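Local structure of NAD(P)H dehydrogenase (quinone) (Mycobacterium tuberculosis, 1XDI) at residues Leu119-Pro124 with Glu287-Gln292; Val188-Thr193 with Ala212-Val217; Asp302-Thr307 with Glu342-Ile347. The protein uses a bound FAD to catalyse the reduction of quinones such as menadione by NADH or NADPH, and may contribute to resistance against reactive oxygen intermediates. One frame throughout, in Å; residues are numbered along the deposited sequence.

Contact 1: residues Leu119-Pro124 with Glu287-Gln292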
ATOM      1  N   LEU A 119      27.535  27.653  21.342  1.00 16.38           N
ATOM      2  CA  LEU A 119      27.125  27.017  22.599  1.00 15.46           C
ATOM      3  C   LEU A 119      27.991  27.499  23.754  1.00 16.07           C
ATOM      4  O   LEU A 119      29.222  27.490  23.635  1.00 16.28           O
ATOM      5  CB  LEU A 119      27.288  25.500  22.502  1.00 11.71           C
ATOM      6  CG  LEU A 119      26.105  24.720  21.992  1.00 11.52           C
ATOM      7  CD1 LEU A 119      26.619  23.608  21.171  1.00 11.98           C
ATOM      8  CD2 LEU A 119      25.289  24.214  23.135  1.00  8.51           C
ATOM      9  N   ILE A 120      27.377  27.932  24.863  1.00 16.44           N
ATOM     10  CA  ILE A 120      28.176  28.366  26.005  1.00 16.06           C
ATOM     11  C   ILE A 120      27.822  27.679  27.323  1.00 16.57           C
ATOM     12  O   ILE A 120      28.091  28.237  28.388  1.00 18.71           O
ATOM     13  CB  ILE A 120      28.104  29.882  26.238  1.00 15.23           C
ATOM     14  CG1 ILE A 120      26.680  30.295  26.599  1.00 15.63           C
ATOM     15  CG2 ILE A 120      28.572  30.635  25.016  1.00 14.62           C
ATOM     16  CD1 ILE A 120      26.531  31.850  26.835  1.00 14.80           C
ATOM     17  N   ASP A 121      27.253  26.476  27.264  1.00 15.81           N
ATOM     18  CA  ASP A 121      26.873  25.723  28.469  1.00 17.21           C
ATOM     19  C   ASP A 121      27.877  25.690  29.613  1.00 19.94           C
ATOM     20  O   ASP A 121      29.060  25.394  29.429  1.00 20.39           O
ATOM     21  CB  ASP A 121      26.549  24.287  28.117  1.00 15.10           C
ATOM     22  CG  ASP A 121      25.321  24.164  27.269  1.00 14.09           C
ATOM     23  OD1 ASP A 121      25.079  25.078  26.449  1.00 12.88           O
ATOM     24  OD2 ASP A 121      24.607  23.148  27.416  1.00 13.57           O
ATOM     25  N   SER A 122      27.362  25.949  30.805  1.00 22.85           N
ATOM     26  CA  SER A 122      28.136  25.978  32.035  1.00 26.29           C
ATOM     27  C   SER A 122      29.027  24.738  32.263  1.00 28.58           C
ATOM     28  O   SER A 122      30.258  24.852  32.348  1.00 29.49           O
ATOM     29  CB  SER A 122      27.164  26.137  33.188  1.00 25.94           C
ATOM     30  OG  SER A 122      27.792  26.746  34.298  1.00 30.73           O
ATOM     31  N   THR A 123      28.386  23.575  32.377  1.00 30.93           N
ATOM     32  CA  THR A 123      29.013  22.256  32.572  1.00 33.44           C
ATOM     33  C   THR A 123      28.703  21.476  31.283  1.00 34.77           C
ATOM     34  O   THR A 123      28.132  22.043  30.367  1.00 35.29           O
ATOM     35  CB  THR A 123      28.333  21.519  33.695  1.00 34.50           C
ATOM     36  OG1 THR A 123      27.420  20.550  33.130  1.00 36.74           O
ATOM     37  CG2 THR A 123      27.531  22.521  34.557  1.00 34.56           C
ATOM     38  N   PRO A 124      29.099  20.186  31.174  1.00 35.60           N
ATOM     39  CA  PRO A 124      28.719  19.587  29.884  1.00 35.98           C
ATOM     40  C   PRO A 124      27.476  18.712  29.881  1.00 36.87           C
ATOM     41  O   PRO A 124      26.990  18.352  28.797  1.00 38.63           O
ATOM     42  CB  PRO A 124      29.954  18.779  29.471  1.00 34.37           C
ATOM     43  CG  PRO A 124      31.041  19.445  30.131  1.00 35.48           C
ATOM     44  CD  PRO A 124      30.438  19.708  31.531  1.00 36.14           C
ATOM     45  N   GLU A 287      32.563  21.648  22.352  1.00 19.73           N
ATOM     46  CA  GLU A 287      33.370  21.093  23.438  1.00 21.42           C
ATOM     47  C   GLU A 287      32.633  21.223  24.734  1.00 21.31           C
ATOM     48  O   GLU A 287      32.743  20.358  25.583  1.00 21.73           O
ATOM     49  CB  GLU A 287      34.663  21.860  23.638  1.00 23.23           C
ATOM     50  CG  GLU A 287      35.215  22.529  22.398  1.00 30.94           C
ATOM     51  CD  GLU A 287      35.132  24.060  22.435  1.00 33.54           C
ATOM     52  OE1 GLU A 287      35.404  24.675  23.507  1.00 35.28           O
ATOM     53  OE2 GLU A 287      34.813  24.642  21.369  1.00 35.13           O
ATOM     54  N   ARG A 288      31.928  22.340  24.898  1.00 20.85           N
ATOM     55  CA  ARG A 288      31.211  22.615  26.126  1.00 21.19           C
ATOM     56  C   ARG A 288      30.084  21.632  26.346  1.00 19.98           C
ATOM     57  O   ARG A 288      29.501  21.545  27.438  1.00 20.36           O
ATOM     58  CB  ARG A 288      30.681  24.066  26.134  1.00 23.10           C
ATOM     59  CG  ARG A 288      31.801  25.092  26.303  1.00 26.21           C
ATOM     60  CD  ARG A 288      31.336  26.541  26.476  1.00 30.08           C
ATOM     61  NE  ARG A 288      32.471  27.443  26.276  1.00 32.91           N
ATOM     62  CZ  ARG A 288      32.788  28.070  25.132  1.00 34.65           C
ATOM     63  NH1 ARG A 288      32.050  27.941  24.014  1.00 33.51           N
ATOM     64  NH2 ARG A 288      33.889  28.824  25.096  1.00 35.24           N
ATOM     65  N   VAL A 289      29.806  20.843  25.334  1.00 17.23           N
ATOM     66  CA  VAL A 289      28.723  19.932  25.505  1.00 16.21           C
ATOM     67  C   VAL A 289      29.072  18.444  25.321  1.00 15.29           C
ATOM     68  O   VAL A 289      28.180  17.580  25.312  1.00 13.75           O
ATOM     69  CB  VAL A 289      27.583  20.438  24.615  1.00 17.34           C
ATOM     70  CG1 VAL A 289      27.169  19.406  23.574  1.00 17.84           C
ATOM     71  CG2 VAL A 289      26.461  20.906  25.510  1.00 17.31           C
ATOM     72  N   GLY A 290      30.371  18.150  25.213  1.00 13.46           N
ATOM     73  CA  GLY A 290      30.824  16.777  25.066  1.00 14.61           C
ATOM     74  C   GLY A 290      31.067  16.151  23.693  1.00 15.07           C
ATOM     75  O   GLY A 290      31.627  15.059  23.588  1.00 14.70           O
ATOM     76  N   ILE A 291      30.629  16.824  22.641  1.00 15.25           N
ATOM     77  CA  ILE A 291      30.801  16.330  21.301  1.00 16.88           C
ATOM     78  C   ILE A 291      32.246  16.537  20.841  1.00 18.82           C
ATOM     79  O   ILE A 291      32.936  17.430  21.287  1.00 17.45           O
ATOM     80  CB  ILE A 291      29.844  17.052  20.358  1.00 16.69           C
ATOM     81  CG1 ILE A 291      28.420  16.618  20.637  1.00 16.31           C
ATOM     82  CG2 ILE A 291      30.181  16.780  18.917  1.00 16.56           C
ATOM     83  CD1 ILE A 291      27.455  17.475  19.871  1.00 16.22           C
ATOM     84  N   GLN A 292      32.710  15.650  19.977  1.00 21.80           N
ATOM     85  CA  GLN A 292      34.046  15.726  19.417  1.00 24.50           C
ATOM     86  C   GLN A 292      33.796  15.461  17.936  1.00 24.43           C
ATOM     87  O   GLN A 292      33.286  14.396  17.576  1.00 22.87           O
ATOM     88  CB  GLN A 292      34.977  14.662  20.042  1.00 27.28           C
ATOM     89  CG  GLN A 292      35.505  15.007  21.464  1.00 31.26           C
ATOM     90  CD  GLN A 292      36.213  16.406  21.559  1.00 34.71           C
ATOM     91  OE1 GLN A 292      36.335  17.132  20.558  1.00 36.06           O
ATOM     92  NE2 GLN A 292      36.670  16.774  22.770  1.00 34.54           N
TER

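Contact 2: residues Val188-Thr193 with Ala212-Val217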
ATOM      1  N   VAL A 188      40.004  23.191 -12.239  1.00 11.65           N
ATOM      2  CA  VAL A 188      40.714  22.159 -11.490  1.00 11.86           C
ATOM      3  C   VAL A 188      39.818  21.307 -10.622  1.00 11.44           C
ATOM      4  O   VAL A 188      39.167  21.833  -9.746  1.00 11.80           O
ATOM      5  CB  VAL A 188      41.805  22.830 -10.619  1.00 12.08           C
ATOM      6  CG1 VAL A 188      42.546  21.803  -9.792  1.00 12.56           C
ATOM      7  CG2 VAL A 188      42.757  23.590 -11.525  1.00 11.55           C
ATOM      8  N   GLY A 189      39.767  20.005 -10.885  1.00 12.11           N
ATOM      9  CA  GLY A 189      38.974  19.095 -10.060  1.00 14.03           C
ATOM     10  C   GLY A 189      37.775  18.447 -10.704  1.00 15.96           C
ATOM     11  O   GLY A 189      36.816  19.123 -10.994  1.00 18.18           O
ATOM     12  N   SER A 190      37.787  17.146 -10.948  1.00 16.78           N
ATOM     13  CA  SER A 190      36.614  16.584 -11.585  1.00 17.56           C
ATOM     14  C   SER A 190      35.577  16.274 -10.504  1.00 17.67           C
ATOM     15  O   SER A 190      35.902  15.709  -9.473  1.00 19.47           O
ATOM     16  CB  SER A 190      36.979  15.341 -12.423  1.00 18.27           C
ATOM     17  OG  SER A 190      37.778  14.441 -11.693  1.00 19.11           O
ATOM     18  N   GLY A 191      34.339  16.690 -10.751  1.00 16.37           N
ATOM     19  CA  GLY A 191      33.255  16.503  -9.828  1.00 12.34           C
ATOM     20  C   GLY A 191      31.999  17.102 -10.455  1.00 11.86           C
ATOM     21  O   GLY A 191      32.033  17.669 -11.566  1.00  9.64           O
ATOM     22  N   VAL A 192      30.886  16.978  -9.730  1.00 10.58           N
ATOM     23  CA  VAL A 192      29.608  17.473 -10.190  1.00  9.31           C
ATOM     24  C   VAL A 192      29.607  18.959 -10.349  1.00 10.86           C
ATOM     25  O   VAL A 192      29.044  19.481 -11.326  1.00 11.43           O
ATOM     26  CB  VAL A 192      28.460  17.092  -9.226  1.00  7.93           C
ATOM     27  CG1 VAL A 192      27.154  17.651  -9.722  1.00  2.11           C
ATOM     28  CG2 VAL A 192      28.389  15.562  -9.112  1.00  6.75           C
ATOM     29  N   THR A 193      30.230  19.669  -9.410  1.00 12.10           N
ATOM     30  CA  THR A 193      30.207  21.107  -9.551  1.00 13.48           C
ATOM     31  C   THR A 193      31.260  21.620 -10.522  1.00 12.83           C
ATOM     32  O   THR A 193      31.157  22.738 -10.990  1.00 14.13           O
ATOM     33  CB  THR A 193      30.201  21.867  -8.171  1.00 14.42           C
ATOM     34  OG1 THR A 193      31.324  22.734  -8.078  1.00 15.96           O
ATOM     35  CG2 THR A 193      30.184  20.913  -7.027  1.00 14.84           C
ATOM     36  N   ALA A 212      41.364  16.972 -14.337  1.00 17.68           N
ATOM     37  CA  ALA A 212      40.567  15.997 -13.592  1.00 21.53           C
ATOM     38  C   ALA A 212      41.365  14.953 -12.790  1.00 23.45           C
ATOM     39  O   ALA A 212      42.350  14.419 -13.297  1.00 24.60           O
ATOM     40  CB  ALA A 212      39.672  15.259 -14.587  1.00 23.84           C
ATOM     41  N   SER A 213      40.922  14.630 -11.571  1.00 24.96           N
ATOM     42  CA  SER A 213      41.600  13.609 -10.767  1.00 25.64           C
ATOM     43  C   SER A 213      41.169  12.255 -11.261  1.00 26.83           C
ATOM     44  O   SER A 213      41.907  11.286 -11.180  1.00 28.19           O
ATOM     45  CB  SER A 213      41.232  13.693  -9.303  1.00 24.53           C
ATOM     46  OG  SER A 213      40.510  14.871  -9.029  1.00 25.81           O
ATOM     47  N   GLN A 214      39.974  12.178 -11.803  1.00 28.75           N
ATOM     48  CA  GLN A 214      39.498  10.892 -12.264  1.00 31.69           C
ATOM     49  C   GLN A 214      39.595  10.753 -13.785  1.00 32.42           C
ATOM     50  O   GLN A 214      40.228  11.572 -14.458  1.00 33.69           O
ATOM     51  CB  GLN A 214      38.053  10.694 -11.766  1.00 32.56           C
ATOM     52  CG  GLN A 214      37.925   9.870 -10.463  1.00 35.62           C
ATOM     53  CD  GLN A 214      38.878  10.314  -9.343  1.00 37.05           C
ATOM     54  OE1 GLN A 214      38.935  11.496  -8.997  1.00 39.33           O
ATOM     55  NE2 GLN A 214      39.617   9.367  -8.767  1.00 37.37           N
ATOM     56  N   ASP A 215      38.969   9.699 -14.291  1.00 31.31           N
ATOM     57  CA  ASP A 215      38.867   9.364 -15.698  1.00 29.31           C
ATOM     58  C   ASP A 215      38.071  10.336 -16.556  1.00 26.84           C
ATOM     59  O   ASP A 215      38.298  10.468 -17.750  1.00 24.78           O
ATOM     60  CB  ASP A 215      38.147   8.046 -15.792  1.00 33.11           C
ATOM     61  CG  ASP A 215      39.008   6.994 -16.285  1.00 35.37           C
ATOM     62  OD1 ASP A 215      40.201   7.294 -16.425  1.00 39.46           O
ATOM     63  OD2 ASP A 215      38.517   5.885 -16.537  1.00 37.35           O
ATOM     64  N   HIS A 216      37.076  10.957 -15.944  1.00 25.52           N
ATOM     65  CA  HIS A 216      36.167  11.863 -16.646  1.00 23.45           C
ATOM     66  C   HIS A 216      36.058  13.221 -15.996  1.00 21.43           C
ATOM     67  O   HIS A 216      36.358  13.395 -14.815  1.00 20.41           O
ATOM     68  CB  HIS A 216      34.738  11.288 -16.652  1.00 22.57           C
ATOM     69  CG  HIS A 216      34.606   9.912 -17.243  1.00 21.70           C
ATOM     70  ND1 HIS A 216      35.333   8.819 -16.801  1.00 20.92           N
ATOM     71  CD2 HIS A 216      33.761   9.443 -18.197  1.00 20.14           C
ATOM     72  CE1 HIS A 216      34.937   7.741 -17.459  1.00 21.19           C
ATOM     73  NE2 HIS A 216      33.984   8.093 -18.310  1.00 20.39           N
ATOM     74  N   VAL A 217      35.579  14.173 -16.780  1.00 20.33           N
ATOM     75  CA  VAL A 217      35.338  15.512 -16.268  1.00 19.01           C
ATOM     76  C   VAL A 217      34.284  15.316 -15.202  1.00 19.58           C
ATOM     77  O   VAL A 217      34.393  15.842 -14.104  1.00 20.20           O
ATOM     78  CB  VAL A 217      34.693  16.411 -17.301  1.00 18.87           C
ATOM     79  CG1 VAL A 217      34.235  17.705 -16.619  1.00 19.26           C
ATOM     80  CG2 VAL A 217      35.651  16.689 -18.439  1.00 16.38           C
TER

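Contact 3: residues Asp302-Thr307 with Glu342-Ile347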
ATOM      1  N   ASP A 302      22.800  11.320  13.476  1.00 19.65           N
ATOM      2  CA  ASP A 302      21.875  10.186  13.429  1.00 20.36           C
ATOM      3  C   ASP A 302      21.208  10.020  12.100  1.00 21.31           C
ATOM      4  O   ASP A 302      21.493  10.725  11.126  1.00 23.35           O
ATOM      5  CB  ASP A 302      20.743  10.426  14.429  1.00 20.87           C
ATOM      6  CG  ASP A 302      20.705   9.413  15.436  1.00 18.76           C
ATOM      7  OD1 ASP A 302      21.326   8.383  15.133  1.00 19.17           O
ATOM      8  OD2 ASP A 302      20.089   9.632  16.488  1.00 18.48           O
ATOM      9  N   ARG A 303      20.241   9.118  12.118  1.00 21.53           N
ATOM     10  CA  ARG A 303      19.434   8.804  10.959  1.00 20.50           C
ATOM     11  C   ARG A 303      18.171   9.598  11.316  1.00 18.73           C
ATOM     12  O   ARG A 303      17.254   9.801  10.490  1.00 17.15           O
ATOM     13  CB  ARG A 303      19.172   7.303  10.939  1.00 22.18           C
ATOM     14  CG  ARG A 303      19.420   6.576   9.618  1.00 25.12           C
ATOM     15  CD  ARG A 303      18.783   5.183   9.770  1.00 29.75           C
ATOM     16  NE  ARG A 303      18.915   4.707  11.172  1.00 33.87           N
ATOM     17  CZ  ARG A 303      17.957   4.103  11.893  1.00 32.53           C
ATOM     18  NH1 ARG A 303      16.756   3.877  11.376  1.00 31.29           N
ATOM     19  NH2 ARG A 303      18.213   3.708  13.137  1.00 32.33           N
ATOM     20  N   VAL A 304      18.176  10.063  12.569  1.00 15.17           N
ATOM     21  CA  VAL A 304      17.094  10.853  13.115  1.00 12.73           C
ATOM     22  C   VAL A 304      17.608  12.278  13.448  1.00 10.88           C
ATOM     23  O   VAL A 304      16.993  13.075  14.147  1.00  8.34           O
ATOM     24  CB  VAL A 304      16.428  10.004  14.255  1.00 13.16           C
ATOM     25  CG1 VAL A 304      15.837  10.823  15.400  1.00 11.60           C
ATOM     26  CG2 VAL A 304      15.322   9.218  13.597  1.00 11.08           C
ATOM     27  N   SER A 305      18.745  12.591  12.826  1.00  9.69           N
ATOM     28  CA  SER A 305      19.425  13.890  12.922  1.00  7.21           C
ATOM     29  C   SER A 305      19.984  14.298  14.260  1.00  7.14           C
ATOM     30  O   SER A 305      20.286  15.480  14.461  1.00  5.96           O
ATOM     31  CB  SER A 305      18.519  15.006  12.415  1.00  5.20           C
ATOM     32  OG  SER A 305      18.175  14.785  11.052  1.00  3.96           O
ATOM     33  N   ARG A 306      20.152  13.368  15.197  1.00  6.81           N
ATOM     34  CA  ARG A 306      20.709  13.863  16.431  1.00  7.28           C
ATOM     35  C   ARG A 306      22.155  13.560  16.709  1.00  6.54           C
ATOM     36  O   ARG A 306      22.707  12.567  16.248  1.00  3.65           O
ATOM     37  CB  ARG A 306      19.836  13.490  17.621  1.00  7.19           C
ATOM     38  CG  ARG A 306      19.683  12.130  17.809  1.00  5.54           C
ATOM     39  CD  ARG A 306      18.474  11.841  18.602  1.00  4.22           C
ATOM     40  NE  ARG A 306      18.472  10.422  18.471  1.00  6.32           N
ATOM     41  CZ  ARG A 306      18.101   9.572  19.390  1.00  7.88           C
ATOM     42  NH1 ARG A 306      17.650  10.029  20.563  1.00 10.46           N
ATOM     43  NH2 ARG A 306      18.262   8.275  19.132  1.00  6.93           N
ATOM     44  N   THR A 307      22.766  14.506  17.406  1.00  5.95           N
ATOM     45  CA  THR A 307      24.149  14.382  17.769  1.00  8.61           C
ATOM     46  C   THR A 307      24.218  13.493  19.014  1.00 10.75           C
ATOM     47  O   THR A 307      23.209  13.045  19.562  1.00 12.03           O
ATOM     48  CB  THR A 307      24.764  15.738  18.104  1.00  7.22           C
ATOM     49  OG1 THR A 307      24.126  16.260  19.270  1.00  6.12           O
ATOM     50  CG2 THR A 307      24.544  16.711  16.981  1.00  7.35           C
ATOM     51  N   GLU A 342       6.418  13.928  17.012  1.00 14.07           N
ATOM     52  CA  GLU A 342       5.539  13.598  15.908  1.00 15.66           C
ATOM     53  C   GLU A 342       5.928  12.284  15.263  1.00 14.85           C
ATOM     54  O   GLU A 342       6.804  11.593  15.768  1.00 16.43           O
ATOM     55  CB  GLU A 342       5.560  14.716  14.902  1.00 18.12           C
ATOM     56  CG  GLU A 342       4.492  15.722  15.186  1.00 23.71           C
ATOM     57  CD  GLU A 342       4.442  16.805  14.127  1.00 29.74           C
ATOM     58  OE1 GLU A 342       4.886  16.579  12.974  1.00 30.87           O
ATOM     59  OE2 GLU A 342       3.945  17.912  14.439  1.00 35.60           O
ATOM     60  N   GLY A 343       5.271  11.898  14.181  1.00 13.48           N
ATOM     61  CA  GLY A 343       5.666  10.653  13.543  1.00 14.11           C
ATOM     62  C   GLY A 343       7.060  10.804  12.925  1.00 14.09           C
ATOM     63  O   GLY A 343       7.350  11.842  12.326  1.00 14.61           O
ATOM     64  N   VAL A 344       7.934   9.807  13.040  1.00 12.37           N
ATOM     65  CA  VAL A 344       9.273   9.958  12.478  1.00 10.53           C
ATOM     66  C   VAL A 344       9.735   8.814  11.600  1.00 10.32           C
ATOM     67  O   VAL A 344       9.669   7.686  12.020  1.00  9.86           O
ATOM     68  CB  VAL A 344      10.365  10.072  13.573  1.00  9.31           C
ATOM     69  CG1 VAL A 344      11.685  10.341  12.911  1.00  9.07           C
ATOM     70  CG2 VAL A 344      10.055  11.140  14.544  1.00  8.57           C
ATOM     71  N   SER A 345      10.271   9.119  10.423  1.00 10.09           N
ATOM     72  CA  SER A 345      10.806   8.109   9.515  1.00 11.24           C
ATOM     73  C   SER A 345      12.257   8.418   9.148  1.00 12.08           C
ATOM     74  O   SER A 345      12.507   9.280   8.298  1.00 14.20           O
ATOM     75  CB  SER A 345      10.040   8.099   8.186  1.00 13.36           C
ATOM     76  OG  SER A 345       8.639   8.276   8.335  1.00 18.36           O
ATOM     77  N   PRO A 346      13.240   7.711   9.721  1.00 12.31           N
ATOM     78  CA  PRO A 346      14.656   8.016   9.350  1.00 12.02           C
ATOM     79  C   PRO A 346      14.931   8.204   7.830  1.00 12.41           C
ATOM     80  O   PRO A 346      14.289   7.559   7.000  1.00 11.66           O
ATOM     81  CB  PRO A 346      15.435   6.826   9.906  1.00 10.81           C
ATOM     82  CG  PRO A 346      14.523   6.307  11.064  1.00 11.46           C
ATOM     83  CD  PRO A 346      13.115   6.519  10.588  1.00 10.80           C
ATOM     84  N   ILE A 347      15.873   9.079   7.454  1.00 14.03           N
ATOM     85  CA  ILE A 347      16.189   9.283   6.025  1.00 14.58           C
ATOM     86  C   ILE A 347      16.897   7.984   5.540  1.00 14.73           C
ATOM     87  O   ILE A 347      17.727   7.428   6.253  1.00 14.54           O
ATOM     88  CB  ILE A 347      17.187  10.491   5.741  1.00 15.09           C
ATOM     89  CG1 ILE A 347      16.911  11.705   6.613  1.00 18.20           C
ATOM     90  CG2 ILE A 347      16.984  11.037   4.388  1.00 12.07           C
ATOM     91  CD1 ILE A 347      17.410  11.553   8.141  1.00 23.19           C
TER

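Contact 1: residues Leu119-Pro124 with Glu287-Gln292
Arg288 reaches along the backbone of Leu119, Ile120 and Asp121 and buries more surface here than any other residue, followed by Val289, then Leu119 and Pro124. Its CG lies beside the backbone N and anti to the carbonyl carbon (chi1 -71°), and from there the chain runs extended to NE, long enough to carry the guanidinium back to the end of strand 116-119. On the way CD passes Ile120 CA at 3.7 Å. At the end NH1 donates to Leu119 O over 2.9 Å, with 140° at the hydrogen; the donor sits nearly in line with the carbonyl, at 164° to C=O, and the oxygen lies at the guanidinium edge, somewhat tilted from its plane. Glu118 adds a weak, long ion pair to the same NH1. At the other end of the residue, Arg288 O faces Pro124: the proline CA approaches it to 3.2 Å in a CA-H...O contact, and CB of the ring lies 3.5 Å from that same oxygen. Val289 turns CG2 to Leu119 and Asp121, within 4.2 Å of Leu119 CD2 and 3.5 Å of Asp121 OD2, the valine and aspartate side chains crossing at a slant. Both carboxylate oxygens have partners beyond the contact, OD2 with His129 ND1 and OD1 with the backbone N of Arg130, which fixes the rotation of the group beside the apolar patch of Leu119, Val289 and Ile312. A type I beta turn from Glu287 to Gly290, closed by Gly290 N to Glu287 O at 3.3 Å, presents Arg288 and Val289 together at its two central positions. The turn thus docks on the connection between strands 116-119 and 129-134, at the antiparallel meander characteristic of the FAD domain in the pyridine nucleotide-disulphide oxidoreductase family.

Contact 2: residues Val188-Thr193 with Ala212-Val217
Ser190 meets flat groups of Ala212-Val217 that are mostly peptide units, with no ring or amide face stacked across the contact. Its CB packs against the carbonyl oxygens of His216 and Val217 and against Ala212 CB, 3.5 Å from Ser190 CB. The His216 side chain leads away from Ser190 and packs on Glu230 of helix 223-235, and the Gln214 amide, on a chain bent at chi2, brings OE1 only to 4.2 Å from Ser190 OG. The hydroxyl oxygen itself takes two backbone N-H groups: Gln214 N, 3.2 Å from Ser190 OG and well aligned (163° at the hydrogen), and Ser213 N, also 3.2 Å from Ser190 OG but bent and weak. A chi1 of 49° sets OG between the backbone N and the carbonyl carbon of its own residue, and CB points at the opposing loop, which brings OG within reach of the successive N-H groups of Ser213 and Gln214. These loops follow the neighbouring parallel strands 185-188 and 208-211, joined through helix 192-203 in a beta-alpha-beta crossover of the NAD(P)H-binding domain. Gly189 and Gly191 fit the glycine-rich Rossmann turn between first strand and helix, a match that is consistent with dinucleotide binding. Gly189 adopts a positive phi, and Gly191 occupies the N-cap position. Gly191 N also makes a weak bond to Val217 O, 3.5 Å long. Beyond the contact Val217 packs on Phe233 of helix 223-235, while Thr193, in the first turn of helix 192-203, touches the FAD.

Contact 3: residues Asp302-Thr307 with Glu342-Ile347
Arg303 bends at chi3 (-34°), which brings its outer chain alongside Pro346, and Val344 places CG1 anti to the backbone N (chi1 -175°), which turns that methyl toward Val304. The arginine and the proline ring cross at a slant: Arg303 CD lies 3.7 Å from Pro346 CB, and Arg303 NH1 comes to 3.3 Å from Pro346 CG, the aliphatic chain and one guanidinium nitrogen both packing obliquely against the ring. Val304 CG2 serves two partners at once. Its distance to Val344 CG1 is 3.9 Å, the two valines meeting at about a right angle; Pro346 CG is equally near Val304 CG2, but there the side chains run side by side and point the same way. The backbone joins in through Arg303 O, which accepts a weak hydrogen bond from Ile347 N at 3.4 Å, 150° at the hydrogen. Pro346 CA adds a CA-H...O contact to that oxygen, also at 3.4 Å. Ile347 CD1 lies near the same carbonyl, too close in the model to be relied on, and its side chain packs on Ile334 of helix 325-339. Ser305 turns its hydroxyl to that helix too, bonding to Gln331 O. Other copies of the protein also pack here: Gly341 of the second subunit on Arg303 and Val304, Gly343 of that subunit on Pro346, and Leu447 of a third subunit on Ile347. Val344 also has backbone hydrogen bonds to the second subunit. This is a subunit-interface site of the homotetramer, where the chain leaves helix 325-339 of the FAD-binding part and crosses toward strand 353-356, the first strand of the sheet in the dimerisation domain.

In the fold
Contacts 1 and 3 lie on the same side of the chain's centre, their own centres about 22 Å apart, and they touch through Ile291 CD1 and Thr307 OG1 at 3.6 Å. Both border strand 312-314, the edge strand of the FAD domain's parallel sheet. Contact 2 stands apart, on the opposite side of the chain's centre from contact 3; its centre is about 39 Å from that of contact 1 and 33 Å from that of contact 3. Each contact lies near the FAD: the side chain of Leu119 is about 10 Å from it and that of Ser305 about 11 Å, while segment Val188-Thr193 of contact 2 touches the cofactor through Thr193.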